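Local coordinates for protein ferredoxin-NADP reductase (Neisseria gonorrhoeae MIA_2011_03-10, PDB 5TR9) that binds FAD and probably passes electrons between NADP(H) and ferredoxin through the flavin, at residues A[45-50]-A[136-141]; A[67-72]-A[131-136]; A[110-115]-A[230-235]; A[151-156]-A[185-190]. All blocks are in the same frame, centred on the assembly; numbering follows the deposited sequence.

All four contacts are largely buried, and they divide by their place in the fold. Contacts 1, 2 and 3 join the FAD-binding half of the chain to the NAD-binding half, and no hydrogen bond crosses between their segments; they meet through van der Waals contact of small, branched and proline side chains and one methionine. Contacts 1 and 2 share helix 133-139 and Leu136, their centres are 5 Å apart, and both touch FAD. Contact 3 meets strand 227-233 instead and reaches the same helix through Pro134 and Phe135. Contact 4, within the NAD-binding half, differs in chemistry: backbone hydrogen bonds zip two parallel strands together, and Leu139 of the helix packs on its Val151, Leu153 and Phe185.

Contact 1: A[45-50]-A[136-141]; sequences FKAGQF and LSILEQ. With FAD (flavin-adenine dinucleotide), chain C.
The Phe45 ring turns an edge to helix 133-139: Ser137 OG lies near the ring plane, 3.7 Å from Phe45 CE2. The second ring, Phe50, takes no part on the helix side and receives the flavin methyl C7M over the centre of one face, 3.5 Å above its plane, a CH-pi type of approach. Between the two rings the chain makes a type II beta turn from Lys46 to Gln49, closed by Gln49 N to Lys46 O, and its corner carries the contact. Ala47 CB points at the helix and sits 3.5 Å from Ser137 OG and 3.6 Å from Gln141 CG. Ile138 CG1, set beside its backbone N (chi1 -73°), lies 3.7 Å from Ala47 O and carries CD1 to 3.8 Å from Gly48 CA. Gly48 has the positive phi, 106°, expected at the third position of a type II turn. The turn is further braced by Lys46 N to Gln49 OE1, 3.0 Å. With no hydrogen bond crossing, turn and helix meet through van der Waals contact, the buried hydroxyl Ser137 OG being paid for by Ser70 O, and the turn leads straight into strand 50-57, whose first residue, Phe50, meets the isoalloxazine.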
# COMPACT_ATOMS: atom_id res chain seq x y z
N PHE A 45 -3.54 -1.32 15.42
CA PHE A 45 -2.60 -0.78 14.45
C PHE A 45 -3.13 0.56 13.96
O PHE A 45 -4.30 0.90 14.17
CB PHE A 45 -2.35 -1.75 13.28
CG PHE A 45 -3.53 -1.91 12.36
CD1 PHE A 45 -4.56 -2.80 12.66
CD2 PHE A 45 -3.58 -1.19 11.16
CE1 PHE A 45 -5.64 -2.96 11.80
CE2 PHE A 45 -4.65 -1.34 10.29
CZ PHE A 45 -5.69 -2.22 10.62
N LYS A 46 -2.24 1.34 13.37
CA LYS A 46 -2.62 2.57 12.69
C LYS A 46 -2.62 2.31 11.19
O LYS A 46 -1.71 1.66 10.67
CB LYS A 46 -1.66 3.71 13.03
CG LYS A 46 -1.64 4.11 14.49
CD LYS A 46 -0.62 5.22 14.71
CE LYS A 46 -0.42 5.52 16.18
NZ LYS A 46 -1.62 6.15 16.79
N ALA A 47 -3.63 2.83 10.50
CA ALA A 47 -3.72 2.61 9.06
C ALA A 47 -2.43 3.05 8.37
O ALA A 47 -1.92 4.15 8.61
CB ALA A 47 -4.91 3.38 8.49
N GLY A 48 -1.91 2.16 7.51
CA GLY A 48 -0.63 2.35 6.86
C GLY A 48 0.48 1.47 7.42
O GLY A 48 1.52 1.32 6.76
N GLN A 49 0.27 0.89 8.59
CA GLN A 49 1.29 0.06 9.23
C GLN A 49 1.25 -1.38 8.73
O GLN A 49 0.32 -1.80 8.02
CB GLN A 49 1.13 0.12 10.74
CG GLN A 49 1.51 1.49 11.30
CD GLN A 49 1.60 1.48 12.81
OE1 GLN A 49 0.72 0.95 13.50
NE2 GLN A 49 2.68 2.05 13.33
N PHE A 50 2.29 -2.14 9.08
CA PHE A 50 2.39 -3.53 8.67
C PHE A 50 2.49 -4.48 9.86
O PHE A 50 2.96 -4.12 10.95
CB PHE A 50 3.58 -3.74 7.69
CG PHE A 50 4.94 -3.39 8.25
CD1 PHE A 50 5.72 -4.35 8.89
CD2 PHE A 50 5.47 -2.12 8.05
CE1 PHE A 50 7.00 -4.03 9.37
CE2 PHE A 50 6.75 -1.79 8.53
CZ PHE A 50 7.51 -2.75 9.19
N LEU A 136 -4.63 1.16 0.91
CA LEU A 136 -6.01 0.69 1.02
C LEU A 136 -6.54 0.88 2.44
O LEU A 136 -7.68 1.33 2.63
CB LEU A 136 -6.12 -0.78 0.59
CG LEU A 136 -5.74 -1.04 -0.87
CD1 LEU A 136 -5.80 -2.53 -1.19
CD2 LEU A 136 -6.65 -0.27 -1.82
N SER A 137 -5.73 0.55 3.45
CA SER A 137 -6.16 0.76 4.83
C SER A 137 -6.36 2.24 5.12
O SER A 137 -7.33 2.63 5.78
CB SER A 137 -5.15 0.15 5.79
OG SER A 137 -5.62 0.21 7.13
N ILE A 138 -5.44 3.09 4.64
CA ILE A 138 -5.57 4.53 4.83
C ILE A 138 -6.86 5.04 4.20
O ILE A 138 -7.58 5.85 4.80
CB ILE A 138 -4.32 5.24 4.28
CG1 ILE A 138 -3.15 4.98 5.24
CG2 ILE A 138 -4.57 6.76 4.14
CD1 ILE A 138 -1.76 5.24 4.65
N LEU A 139 -7.19 4.57 2.99
CA LEU A 139 -8.43 5.00 2.34
C LEU A 139 -9.68 4.57 3.08
O LEU A 139 -10.76 5.13 2.86
CB LEU A 139 -8.49 4.48 0.91
CG LEU A 139 -7.48 5.15 -0.01
CD1 LEU A 139 -7.49 4.47 -1.37
CD2 LEU A 139 -7.80 6.63 -0.14
N GLU A 140 -9.58 3.56 3.94
CA GLU A 140 -10.73 3.14 4.73
C GLU A 140 -10.91 3.99 5.99
O GLU A 140 -11.91 3.82 6.69
CB GLU A 140 -10.59 1.64 5.04
CG GLU A 140 -10.79 0.77 3.77
CD GLU A 140 -9.85 -0.44 3.62
OE1 GLU A 140 -9.16 -0.83 4.59
OE2 GLU A 140 -9.81 -1.03 2.52
N GLN A 141 -9.99 4.92 6.27
CA GLN A 141 -10.14 5.83 7.40
C GLN A 141 -11.07 6.97 7.00
O GLN A 141 -10.72 7.75 6.11
CB GLN A 141 -8.80 6.41 7.80
CG GLN A 141 -7.85 5.42 8.41
CD GLN A 141 -8.26 5.03 9.80
OE1 GLN A 141 -8.96 4.04 10.00
NE2 GLN A 141 -7.86 5.83 10.78
PA FAD C . 11.32 -13.70 -0.15
O1A FAD C . 12.43 -14.65 0.18
O2A FAD C . 10.86 -12.79 0.98
O5B FAD C . 11.70 -12.76 -1.34
C5B FAD C . 12.28 -13.27 -2.55
C4B FAD C . 12.38 -12.12 -3.52
O4B FAD C . 11.06 -11.81 -4.01
C3B FAD C . 12.87 -10.81 -2.92
O3B FAD C . 14.30 -10.74 -2.89
C2B FAD C . 12.29 -9.77 -3.87
O2B FAD C . 13.09 -9.62 -5.04
C1B FAD C . 10.97 -10.42 -4.28
N9A FAD C . 9.79 -9.91 -3.60
C8A FAD C . 9.41 -10.13 -2.30
N7A FAD C . 8.26 -9.58 -1.99
C5A FAD C . 7.85 -8.98 -3.17
C6A FAD C . 6.70 -8.24 -3.49
N6A FAD C . 5.73 -7.95 -2.62
N1A FAD C . 6.59 -7.77 -4.76
C2A FAD C . 7.57 -8.05 -5.63
N3A FAD C . 8.70 -8.74 -5.44
C4A FAD C . 8.77 -9.19 -4.18
N1 FAD C . 4.76 -8.52 0.29
C2 FAD C . 3.47 -8.58 -0.16
O2 FAD C . 3.13 -9.41 -1.02
N3 FAD C . 2.53 -7.69 0.35
C4 FAD C . 2.78 -6.70 1.29
O4 FAD C . 1.87 -5.97 1.68
C4X FAD C . 4.14 -6.66 1.76
N5 FAD C . 4.47 -5.74 2.65
C5X FAD C . 5.78 -5.71 3.10
C6 FAD C . 6.14 -4.75 4.04
C7 FAD C . 7.45 -4.67 4.52
C7M FAD C . 7.80 -3.63 5.55
C8 FAD C . 8.41 -5.58 4.06
C8M FAD C . 9.83 -5.53 4.58
C9 FAD C . 8.05 -6.54 3.12
C9A FAD C . 6.75 -6.62 2.63
N10 FAD C . 6.36 -7.55 1.64
C10 FAD C . 5.06 -7.62 1.21
C1' FAD C . 7.27 -8.62 1.22
C2' FAD C . 6.99 -9.89 2.05
O2' FAD C . 7.42 -9.74 3.40
C3' FAD C . 7.66 -11.12 1.44
O3' FAD C . 9.02 -10.83 1.15
C4' FAD C . 6.90 -11.71 0.25
O4' FAD C . 5.66 -12.24 0.71
C5' FAD C . 7.67 -12.82 -0.46
O5' FAD C . 8.06 -13.81 0.51
P FAD C . 8.84 -15.11 0.07
O1P FAD C . 7.98 -15.92 -0.90
O2P FAD C . 9.33 -15.79 1.30
O3P FAD C . 10.08 -14.49 -0.74

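Contact 2: A[67-72]-A[131-136]; sequences SVVSAE and GIAPFL. With FAD (flavin-adenine dinucleotide), chain C.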
# COMPACT_ATOMS: atom_id res chain seq x y z
N SER A 67 1.70 -5.34 4.80
CA SER A 67 0.87 -4.20 5.19
C SER A 67 -0.58 -4.61 5.38
O SER A 67 -1.14 -5.34 4.56
CB SER A 67 0.93 -3.11 4.12
OG SER A 67 2.27 -2.70 3.87
N VAL A 68 -1.21 -4.11 6.45
CA VAL A 68 -2.63 -4.42 6.63
C VAL A 68 -3.44 -3.70 5.57
O VAL A 68 -3.32 -2.48 5.40
CB VAL A 68 -3.10 -4.02 8.04
CG1 VAL A 68 -4.55 -4.46 8.22
CG2 VAL A 68 -2.21 -4.67 9.10
N VAL A 69 -4.28 -4.45 4.84
CA VAL A 69 -5.13 -3.82 3.83
C VAL A 69 -6.53 -3.53 4.37
O VAL A 69 -7.21 -2.64 3.84
CB VAL A 69 -5.21 -4.63 2.52
CG1 VAL A 69 -3.82 -5.07 2.07
CG2 VAL A 69 -6.11 -5.82 2.67
N SER A 70 -6.95 -4.21 5.43
CA SER A 70 -8.27 -3.99 6.00
C SER A 70 -8.30 -2.73 6.87
O SER A 70 -7.27 -2.16 7.25
CB SER A 70 -8.69 -5.21 6.81
OG SER A 70 -7.59 -5.66 7.61
N ALA A 71 -9.52 -2.34 7.23
CA ALA A 71 -9.73 -1.14 8.02
C ALA A 71 -9.33 -1.35 9.47
O ALA A 71 -9.47 -2.45 10.02
CB ALA A 71 -11.20 -0.73 7.96
N GLU A 72 -8.87 -0.27 10.10
CA GLU A 72 -8.53 -0.31 11.52
C GLU A 72 -9.69 -0.83 12.37
O GLU A 72 -9.46 -1.48 13.40
CB GLU A 72 -8.09 1.10 11.95
CG GLU A 72 -7.33 1.19 13.26
CD GLU A 72 -6.86 2.61 13.56
OE1 GLU A 72 -7.12 3.12 14.68
OE2 GLU A 72 -6.25 3.24 12.67
N GLY A 131 2.61 -2.60 -3.01
CA GLY A 131 2.74 -1.35 -2.27
C GLY A 131 1.46 -0.56 -2.13
O GLY A 131 1.41 0.38 -1.32
N ILE A 132 0.42 -0.89 -2.91
CA ILE A 132 -0.90 -0.30 -2.68
C ILE A 132 -1.48 -0.69 -1.33
O ILE A 132 -2.31 0.04 -0.79
CB ILE A 132 -1.86 -0.69 -3.83
CG1 ILE A 132 -3.11 0.19 -3.80
CG2 ILE A 132 -2.17 -2.21 -3.79
CD1 ILE A 132 -4.02 0.03 -5.00
N ALA A 133 -1.03 -1.80 -0.74
CA ALA A 133 -1.67 -2.35 0.46
C ALA A 133 -1.86 -1.36 1.60
O ALA A 133 -3.00 -1.22 2.08
CB ALA A 133 -0.88 -3.58 0.94
N PRO A 134 -0.83 -0.66 2.10
CA PRO A 134 -1.08 0.27 3.22
C PRO A 134 -2.03 1.39 2.84
O PRO A 134 -2.76 1.91 3.70
CB PRO A 134 0.31 0.81 3.55
CG PRO A 134 1.11 0.65 2.27
CD PRO A 134 0.58 -0.63 1.66
N PHE A 135 -2.02 1.79 1.58
CA PHE A 135 -2.89 2.89 1.16
C PHE A 135 -4.35 2.45 1.12
O PHE A 135 -5.24 3.29 1.32
CB PHE A 135 -2.40 3.43 -0.19
CG PHE A 135 -0.99 3.99 -0.13
CD1 PHE A 135 -0.60 4.81 0.93
CD2 PHE A 135 -0.06 3.67 -1.09
CE1 PHE A 135 0.69 5.31 1.01
CE2 PHE A 135 1.25 4.17 -1.01
CZ PHE A 135 1.61 5.00 0.04
N LEU A 136 -4.63 1.16 0.91
CA LEU A 136 -6.01 0.69 1.02
C LEU A 136 -6.54 0.88 2.44
O LEU A 136 -7.68 1.33 2.63
CB LEU A 136 -6.12 -0.78 0.59
CG LEU A 136 -5.74 -1.04 -0.87
CD1 LEU A 136 -5.80 -2.53 -1.19
CD2 LEU A 136 -6.65 -0.27 -1.82
PA FAD C . 11.32 -13.70 -0.15
O1A FAD C . 12.43 -14.65 0.18
O2A FAD C . 10.86 -12.79 0.98
O5B FAD C . 11.70 -12.76 -1.34
C5B FAD C . 12.28 -13.27 -2.55
C4B FAD C . 12.38 -12.12 -3.52
O4B FAD C . 11.06 -11.81 -4.01
C3B FAD C . 12.87 -10.81 -2.92
O3B FAD C . 14.30 -10.74 -2.89
C2B FAD C . 12.29 -9.77 -3.87
O2B FAD C . 13.09 -9.62 -5.04
C1B FAD C . 10.97 -10.42 -4.28
N9A FAD C . 9.79 -9.91 -3.60
C8A FAD C . 9.41 -10.13 -2.30
N7A FAD C . 8.26 -9.58 -1.99
C5A FAD C . 7.85 -8.98 -3.17
C6A FAD C . 6.70 -8.24 -3.49
N6A FAD C . 5.73 -7.95 -2.62
N1A FAD C . 6.59 -7.77 -4.76
C2A FAD C . 7.57 -8.05 -5.63
N3A FAD C . 8.70 -8.74 -5.44
C4A FAD C . 8.77 -9.19 -4.18
N1 FAD C . 4.76 -8.52 0.29
C2 FAD C . 3.47 -8.58 -0.16
O2 FAD C . 3.13 -9.41 -1.02
N3 FAD C . 2.53 -7.69 0.35
C4 FAD C . 2.78 -6.70 1.29
O4 FAD C . 1.87 -5.97 1.68
C4X FAD C . 4.14 -6.66 1.76
N5 FAD C . 4.47 -5.74 2.65
C5X FAD C . 5.78 -5.71 3.10
C6 FAD C . 6.14 -4.75 4.04
C7 FAD C . 7.45 -4.67 4.52
C7M FAD C . 7.80 -3.63 5.55
C8 FAD C . 8.41 -5.58 4.06
C8M FAD C . 9.83 -5.53 4.58
C9 FAD C . 8.05 -6.54 3.12
C9A FAD C . 6.75 -6.62 2.63
N10 FAD C . 6.36 -7.55 1.64
C10 FAD C . 5.06 -7.62 1.21
C1' FAD C . 7.27 -8.62 1.22
C2' FAD C . 6.99 -9.89 2.05
O2' FAD C . 7.42 -9.74 3.40
C3' FAD C . 7.66 -11.12 1.44
O3' FAD C . 9.02 -10.83 1.15
C4' FAD C . 6.90 -11.71 0.25
O4' FAD C . 5.66 -12.24 0.71
C5' FAD C . 7.67 -12.82 -0.46
O5' FAD C . 8.06 -13.81 0.51
P FAD C . 8.84 -15.11 0.07
O1P FAD C . 7.98 -15.92 -0.90
O2P FAD C . 9.33 -15.79 1.30
O3P FAD C . 10.08 -14.49 -0.74
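This contact belongs to the flavin site, where the end of strand 60-67 and the loop after it meet the first turn of helix 133-139, at the junction of the FAD-binding and NAD-binding halves. Ser67 N donates to FAD O4 at 3.2 Å with an N-H...O angle of 151°, and Ala133 CB lies 3.7 Å from the same oxygen. The two residues also touch each other, Ser67 CB to Ala133 CB at 3.7 Å. Ser67 then leans over the proline: with OG on the backbone N side (chi1 -56°), both CB and OG lie 3.5 Å from Pro134 CD. Farther along the loop, Val69 CG1 to Ala133 CB measures 3.5 Å, a closeness that is doubtful because Val69 adopts two conformations. Leu136 closes the other end, its CB 3.9 Å from Val69 O. Behind the loop, Val69 packs on Glu78 and Phe80 of strand 76-82. No hydrogen bond joins the two segments; they meet by van der Waals contact, mostly of methyl and proline carbons with a few oxygens. FAD O4 thus takes a backbone N-H from one half and has a methyl from the other roughly in front of it; the N-H, unlike the methyl, would be expected to draw electron density toward O4.

Contact 3: A[110-115]-A[230-235]; sequences GFLLPE and MICGNP
Leu112 and Met230 form the dense part of this contact, their side chains crossing obliquely. Met230 sends its chain out straight through chi2 (180°) and then bends at chi3 (73°), which tucks the terminal methyl under the loop: Met230 CE lies 3.5 Å from Leu112 C and 3.8 Å from Leu112 CB. The sulfur does separate work, Met230 SD resting 3.7 Å from Pro114 CB, so that one methionine touches Leu112 and Pro114. Leu112 is the centre of an inverse gamma turn, closed by a weak Leu113 N to Phe111 O bond, and this turn presents its side chain to strand 227-233. Farther up the strand the fit slackens. Leu112 CD1 stands 4.1 Å from Cys232 CB, and Leu112 CD2 is the same distance from Ile231 O. On the outer side, Phe111 is exposed and its ring leads away from the strand, while Leu113 CB points away and its side chain packs on Lys46.

The inner side is filled from helix 133-139, where Pro134 meets Leu112, Ile138 meets Pro114, and Phe135 lies against both Met230 and Cys232. Ile231, buried, turns to the other face of the sheet, onto helix 235-247. The linker between the two halves is therefore laid on the central parallel sheet by dispersion contacts, without a hydrogen bond between the segments; Met230 accounts for most of the surface the strand buries here, its thioether adapting to both Leu112 and Pro114.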
# COMPACT_ATOMS: atom_id res chain seq x y z
N GLY A 110 5.57 0.76 11.61
CA GLY A 110 5.70 1.50 10.38
C GLY A 110 5.38 2.97 10.51
O GLY A 110 4.71 3.39 11.47
N PHE A 111 5.85 3.76 9.54
CA PHE A 111 5.76 5.21 9.63
C PHE A 111 5.01 5.83 8.46
O PHE A 111 5.09 7.06 8.28
CB PHE A 111 7.17 5.80 9.76
CG PHE A 111 7.92 5.27 10.95
CD1 PHE A 111 7.56 5.66 12.23
CD2 PHE A 111 8.95 4.36 10.79
CE1 PHE A 111 8.24 5.16 13.34
CE2 PHE A 111 9.63 3.87 11.89
CZ PHE A 111 9.27 4.27 13.16
N LEU A 112 4.29 5.04 7.67
CA LEU A 112 3.39 5.58 6.64
C LEU A 112 2.13 6.07 7.34
O LEU A 112 1.08 5.42 7.32
CB LEU A 112 3.05 4.54 5.58
CG LEU A 112 4.16 4.12 4.63
CD1 LEU A 112 3.57 3.06 3.69
CD2 LEU A 112 4.72 5.31 3.84
N LEU A 113 2.25 7.24 7.96
CA LEU A 113 1.24 7.76 8.88
C LEU A 113 0.78 9.11 8.36
O LEU A 113 1.35 10.16 8.72
CB LEU A 113 1.82 7.85 10.29
CG LEU A 113 2.23 6.49 10.87
CD1 LEU A 113 2.96 6.67 12.18
CD2 LEU A 113 0.99 5.61 11.06
N PRO A 114 -0.27 9.15 7.53
CA PRO A 114 -0.59 10.39 6.80
C PRO A 114 -1.04 11.53 7.69
O PRO A 114 -0.90 12.69 7.29
CB PRO A 114 -1.72 9.96 5.85
CG PRO A 114 -2.25 8.70 6.42
CD PRO A 114 -1.13 8.02 7.13
N GLU A 115 -1.57 11.26 8.89
CA GLU A 115 -2.03 12.35 9.74
C GLU A 115 -0.90 13.13 10.37
O GLU A 115 -1.16 14.14 11.05
CB GLU A 115 -2.99 11.81 10.79
CG GLU A 115 -4.27 11.35 10.10
CD GLU A 115 -5.23 10.59 10.97
OE1 GLU A 115 -5.20 10.70 12.21
OE2 GLU A 115 -6.03 9.85 10.38
N MET A 230 3.16 10.22 -0.31
CA MET A 230 3.55 8.98 0.34
C MET A 230 3.93 7.99 -0.75
O MET A 230 3.27 7.93 -1.79
CB MET A 230 2.42 8.43 1.21
CG MET A 230 1.85 9.46 2.18
SD MET A 230 0.52 8.79 3.18
CE MET A 230 1.45 7.74 4.30
N ILE A 231 5.00 7.23 -0.53
CA ILE A 231 5.55 6.35 -1.55
C ILE A 231 5.71 4.97 -0.96
O ILE A 231 6.38 4.81 0.07
CB ILE A 231 6.91 6.84 -2.07
CG1 ILE A 231 6.93 8.35 -2.31
CG2 ILE A 231 7.30 6.05 -3.34
CD1 ILE A 231 8.34 8.88 -2.61
N CYS A 232 5.19 3.95 -1.65
CA CYS A 232 5.40 2.57 -1.21
C CYS A 232 5.46 1.68 -2.44
O CYS A 232 4.49 1.59 -3.18
CB CYS A 232 4.29 2.11 -0.25
SG CYS A 232 4.59 0.44 0.43
N GLY A 233 6.59 1.02 -2.65
CA GLY A 233 6.74 0.24 -3.87
C GLY A 233 8.07 -0.48 -3.89
O GLY A 233 8.74 -0.60 -2.86
N ASN A 234 8.44 -0.99 -5.06
CA ASN A 234 9.71 -1.70 -5.13
C ASN A 234 10.85 -0.73 -4.82
O ASN A 234 10.74 0.48 -5.05
CB ASN A 234 9.90 -2.41 -6.48
CG ASN A 234 9.90 -1.46 -7.67
OD1 ASN A 234 10.90 -0.80 -7.95
ND2 ASN A 234 8.80 -1.46 -8.44
N PRO A 235 11.93 -1.23 -4.20
CA PRO A 235 13.01 -0.33 -3.75
C PRO A 235 13.52 0.60 -4.83
O PRO A 235 13.76 1.78 -4.55
CB PRO A 235 14.08 -1.31 -3.28
CG PRO A 235 13.29 -2.47 -2.75
CD PRO A 235 12.11 -2.60 -3.70

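Contact 4: A[151-156]-A[185-190]; sequences VNLIHS and FRFVPV
Two neighbouring parallel strands of the NAD-binding half are paired here in exact register, Val151 with Phe185 through to Ser156 with Val190. Their axes approach to 4.7 Å and are inclined by 14°. Five backbone hydrogen bonds alternate between the partners, beginning with Arg186 N to Val151 O at 2.9 Å and ending with Val190 N to His155 O. CA-H...O contacts fill the gaps, such as Phe185 CA to Val151 O at 3.2 Å.

The sheet is that of a Rossmann-like nucleotide-binding domain, with strand 150-157 between 122-128 and 185-191, and helices covering each face. On one face Phe185 sets CE1 4.1 Å from Leu153 CB, and Phe187 meets His155 CB at its ring edge, CE1 to CB 3.8 Å; helices 133-139 and 166-173 lie over this side. His155 continues away from the partner strand to bond Gly129 O through NE2.

The other face bears Ile154, Val188 and Val190, with Ile154 CG2 3.8 Å from Val190 CG2, and a polar pair near one end. Asn152 and Arg186 run side by side, pointing the same way, and the bend of Arg186 at chi2 (73°) brings NH1 to Asn152 OD1 at 2.8 Å. The bond uses an in-plane lone pair of the amide oxygen and the guanidinium edge, although the two planes stand 53° apart. Thr220 OG1 is a second partner of NH1, while Asn152 ND2 is held by Thr150 OG1 and Leu123 O, which fixes the amide's orientation.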
# COMPACT_ATOMS: atom_id res chain seq x y z
N VAL A 151 -7.56 13.45 -2.09
CA VAL A 151 -6.85 12.21 -1.80
C VAL A 151 -6.66 11.50 -3.13
O VAL A 151 -7.64 11.29 -3.85
CB VAL A 151 -7.62 11.34 -0.79
CG1 VAL A 151 -6.89 10.05 -0.56
CG2 VAL A 151 -7.78 12.09 0.54
N ASN A 152 -5.42 11.19 -3.47
CA ASN A 152 -5.06 10.76 -4.82
C ASN A 152 -4.20 9.52 -4.72
O ASN A 152 -3.24 9.49 -3.94
CB ASN A 152 -4.30 11.86 -5.56
CG ASN A 152 -5.03 13.20 -5.52
OD1 ASN A 152 -5.89 13.47 -6.36
ND2 ASN A 152 -4.71 14.03 -4.52
N LEU A 153 -4.53 8.49 -5.49
CA LEU A 153 -3.80 7.23 -5.44
C LEU A 153 -3.38 6.86 -6.85
O LEU A 153 -4.23 6.75 -7.74
CB LEU A 153 -4.66 6.14 -4.80
CG LEU A 153 -4.04 4.74 -4.71
CD1 LEU A 153 -2.74 4.76 -3.93
CD2 LEU A 153 -5.05 3.77 -4.09
N ILE A 154 -2.08 6.68 -7.05
CA ILE A 154 -1.50 6.28 -8.33
C ILE A 154 -0.92 4.88 -8.12
O ILE A 154 0.01 4.71 -7.33
CB ILE A 154 -0.41 7.26 -8.80
CG1 ILE A 154 -0.96 8.67 -9.08
CG2 ILE A 154 0.24 6.74 -10.09
CD1 ILE A 154 -1.37 9.49 -7.89
N HIS A 155 -1.48 3.88 -8.82
CA HIS A 155 -1.02 2.49 -8.68
C HIS A 155 -0.36 2.03 -9.97
O HIS A 155 -1.04 1.85 -10.99
CB HIS A 155 -2.17 1.55 -8.30
CG HIS A 155 -1.72 0.16 -7.96
ND1 HIS A 155 -2.53 -0.95 -8.12
CD2 HIS A 155 -0.55 -0.30 -7.45
CE1 HIS A 155 -1.88 -2.03 -7.71
NE2 HIS A 155 -0.67 -1.66 -7.31
N SER A 156 0.95 1.81 -9.91
CA SER A 156 1.74 1.32 -11.04
C SER A 156 1.91 -0.19 -10.95
O SER A 156 2.31 -0.71 -9.90
CB SER A 156 3.10 2.01 -11.07
OG SER A 156 4.01 1.39 -11.97
N PHE A 185 -11.72 12.11 -4.31
CA PHE A 185 -10.77 11.01 -4.39
C PHE A 185 -10.50 10.75 -5.87
O PHE A 185 -11.43 10.72 -6.67
CB PHE A 185 -11.30 9.74 -3.73
CG PHE A 185 -10.47 8.53 -4.04
CD1 PHE A 185 -9.22 8.37 -3.47
CD2 PHE A 185 -10.93 7.56 -4.93
CE1 PHE A 185 -8.43 7.27 -3.77
CE2 PHE A 185 -10.15 6.45 -5.22
CZ PHE A 185 -8.90 6.30 -4.64
N ARG A 186 -9.22 10.62 -6.22
CA ARG A 186 -8.80 10.33 -7.59
C ARG A 186 -7.98 9.06 -7.60
O ARG A 186 -7.08 8.88 -6.77
CB ARG A 186 -7.97 11.47 -8.19
CG ARG A 186 -8.72 12.77 -8.46
CD ARG A 186 -9.05 13.54 -7.19
NE ARG A 186 -9.43 14.92 -7.49
CZ ARG A 186 -8.57 15.93 -7.53
NH1 ARG A 186 -7.28 15.72 -7.26
NH2 ARG A 186 -8.99 17.15 -7.83
N PHE A 187 -8.26 8.18 -8.56
CA PHE A 187 -7.46 6.98 -8.77
C PHE A 187 -6.89 6.99 -10.18
O PHE A 187 -7.64 7.17 -11.15
CB PHE A 187 -8.30 5.71 -8.54
CG PHE A 187 -7.58 4.44 -8.88
CD1 PHE A 187 -6.44 4.06 -8.17
CD2 PHE A 187 -8.02 3.62 -9.91
CE1 PHE A 187 -5.77 2.87 -8.47
CE2 PHE A 187 -7.35 2.44 -10.21
CZ PHE A 187 -6.23 2.07 -9.50
N VAL A 188 -5.58 6.78 -10.29
CA VAL A 188 -4.90 6.76 -11.58
C VAL A 188 -4.16 5.44 -11.71
O VAL A 188 -3.13 5.24 -11.05
CB VAL A 188 -3.93 7.94 -11.71
CG1 VAL A 188 -3.21 7.88 -13.05
CG2 VAL A 188 -4.68 9.27 -11.56
N PRO A 189 -4.64 4.50 -12.53
CA PRO A 189 -3.86 3.28 -12.77
C PRO A 189 -2.77 3.54 -13.80
O PRO A 189 -2.97 4.30 -14.75
CB PRO A 189 -4.91 2.30 -13.31
CG PRO A 189 -5.93 3.17 -13.98
CD PRO A 189 -5.94 4.49 -13.22
N VAL A 190 -1.63 2.91 -13.59
CA VAL A 190 -0.48 3.02 -14.49
C VAL A 190 -0.04 1.61 -14.85
O VAL A 190 0.17 0.78 -13.96
CB VAL A 190 0.69 3.78 -13.82
CG1 VAL A 190 1.93 3.72 -14.68
CG2 VAL A 190 0.31 5.22 -13.54